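Local coordinates for extracellular solute-binding protein (Conexibacter woesei, PDB 4P98) that probably captures a small solute outside the cell membrane and hands it to an ABC transporter, at residues Val145-Gly150 / Ala174-Thr179. Sequence-based numbering, arbitrary orientation.
Sequences VGAVGG and ASYEET
The parallel strand pair of a beta-alpha-beta unit brings Val145-Gly149 beside Ser175-Thr179, with helix 154-170 making the crossover. The axes run 20° apart at a closest approach of 4.7 Å, and five backbone hydrogen bonds alternate in direction: Val145 N to Ser175 O, Glu177 N to Val145 O, Ala147 N to Glu177 O, Thr179 N to Ala147 O and Gly149 N to Thr179 O, each 3.0 Å long. CA-H...O contacts fill the intervals, among them Gly146 CA to Glu177 O at 3.2 Å.

On the face carrying Val145, Ala147, Tyr176 and Glu178, the phenol reaches across to the inner strand. With CG anti to the backbone N (chi1 176°), the Tyr176 ring lies obliquely alongside Ala147, whose CB is 3.9 Å from CE1 and 3.5 Å from OH of Tyr176; Val145 CG1 approaches Tyr176 CD1 at 4.2 Å. The hydroxyl of Tyr176 donates to Glu178 OE1 over only 2.5 Å, in the plane of the ring but 36° out of that of the carboxylate. His160 ND1 of the crossover helix is also hydrogen-bonded to Glu178 OE1, tying the carboxylate to that helix. A phenylalanine in place of Tyr176 lacks the hydroxyl, and the Glu178 carboxylate, deprived of that donor, would probably be freer to turn.

On the other face, Val148, Glu177 and Thr179 pack against Leu197 of helix 187-199, while Glu177 OE2 forms a salt bridge with Lys200. Helices 154-170 and 187-199 thus flank the edge strand on its two faces, the alpha/beta layering of a Rossmann-like lobe in periplasmic-binding-protein folds.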
loop_
_atom_site.group_PDB
_atom_site.type_symbol
_atom_site.label_atom_id
_atom_site.label_comp_id
_atom_site.label_asym_id
_atom_site.label_seq_id
_atom_site.Cartn_x
_atom_site.Cartn_y
_atom_site.Cartn_z
ATOM N N VAL A 145 -3.609 20.607 8.356
ATOM C CA VAL A 145 -3.784 19.305 7.722
ATOM C C VAL A 145 -4.665 18.450 8.617
ATOM O O VAL A 145 -4.496 18.431 9.845
ATOM C CB VAL A 145 -2.434 18.571 7.533
ATOM C CG1 VAL A 145 -2.648 17.169 6.950
ATOM C CG2 VAL A 145 -1.506 19.386 6.644
ATOM N N GLY A 146 -5.600 17.739 7.990
ATOM C CA GLY A 146 -6.510 16.850 8.715
ATOM C C GLY A 146 -6.389 15.449 8.167
ATOM O O GLY A 146 -6.254 15.270 6.960
ATOM N N ALA A 147 -6.424 14.455 9.055
ATOM C CA ALA A 147 -6.334 13.055 8.640
ATOM C C ALA A 147 -7.460 12.245 9.249
ATOM O O ALA A 147 -7.795 12.405 10.423
ATOM C CB ALA A 147 -4.994 12.459 9.041
ATOM N N VAL A 148 -8.029 11.359 8.445
ATOM C CA VAL A 148 -9.072 10.468 8.934
ATOM C C VAL A 148 -8.670 9.027 8.729
ATOM O O VAL A 148 -8.376 8.610 7.610
ATOM C CB VAL A 148 -10.446 10.720 8.267
ATOM C CG1 VAL A 148 -11.494 9.786 8.851
ATOM C CG2 VAL A 148 -10.890 12.165 8.450
ATOM N N GLY A 149 -8.680 8.273 9.832
ATOM C CA GLY A 149 -8.466 6.831 9.807
ATOM C C GLY A 149 -9.652 6.043 10.317
ATOM O O GLY A 149 -10.675 6.617 10.715
ATOM N N GLY A 150 -9.501 4.716 10.296
ATOM C CA GLY A 150 -10.545 3.794 10.759
ATOM C C GLY A 150 -10.455 3.468 12.245
ATOM O O GLY A 150 -10.514 4.365 13.068
ATOM N N ALA A 174 3.367 23.489 10.113
ATOM C CA ALA A 174 1.987 23.050 9.865
ATOM C C ALA A 174 1.342 22.485 11.123
ATOM O O ALA A 174 2.016 21.900 11.967
ATOM C CB ALA A 174 1.938 22.026 8.753
ATOM N N SER A 175 0.035 22.686 11.257
ATOM C CA SER A 175 -0.709 22.098 12.363
ATOM C C SER A 175 -1.480 20.893 11.827
ATOM O O SER A 175 -1.721 20.768 10.618
ATOM C CB SER A 175 -1.639 23.118 13.021
ATOM O OG SER A 175 -2.660 23.489 12.131
ATOM N N TYR A 176 -1.857 20.012 12.738
ATOM C CA TYR A 176 -2.348 18.691 12.371
ATOM C C TYR A 176 -3.431 18.252 13.349
ATOM O O TYR A 176 -3.280 18.408 14.561
ATOM C CB TYR A 176 -1.181 17.702 12.380
ATOM C CG TYR A 176 -1.553 16.257 12.116
ATOM C CD1 TYR A 176 -1.697 15.769 10.819
ATOM C CD2 TYR A 176 -1.758 15.382 13.171
ATOM C CE1 TYR A 176 -2.032 14.434 10.590
ATOM C CE2 TYR A 176 -2.100 14.060 12.956
ATOM C CZ TYR A 176 -2.225 13.593 11.673
ATOM O OH TYR A 176 -2.562 12.276 11.500
ATOM N N GLU A 177 -4.520 17.713 12.807
ATOM C CA GLU A 177 -5.575 17.099 13.608
ATOM C C GLU A 177 -5.990 15.820 12.907
ATOM O O GLU A 177 -5.938 15.726 11.680
ATOM C CB GLU A 177 -6.791 18.028 13.762
ATOM C CG GLU A 177 -7.719 17.622 14.902
ATOM C CD GLU A 177 -8.984 18.474 15.012
ATOM O OE1 GLU A 177 -9.003 19.629 14.514
ATOM O OE2 GLU A 177 -9.969 17.982 15.611
ATOM N N GLU A 178 -6.403 14.835 13.687
ATOM C CA GLU A 178 -6.857 13.575 13.122
ATOM C C GLU A 178 -8.076 13.052 13.879
ATOM O O GLU A 178 -8.303 13.384 15.045
ATOM C CB GLU A 178 -5.724 12.547 13.127
ATOM C CG GLU A 178 -5.382 12.032 14.513
ATOM C CD GLU A 178 -4.015 11.387 14.603
ATOM O OE1 GLU A 178 -3.398 11.070 13.564
ATOM O OE2 GLU A 178 -3.571 11.183 15.743
ATOM N N THR A 179 -8.857 12.240 13.185
ATOM C CA THR A 179 -10.057 11.635 13.733
ATOM C C THR A 179 -10.115 10.196 13.267
ATOM O O THR A 179 -9.820 9.894 12.108
ATOM C CB THR A 179 -11.322 12.363 13.225
ATOM O OG1 THR A 179 -11.293 13.723 13.653
ATOM C CG2 THR A 179 -12.587 11.725 13.759
#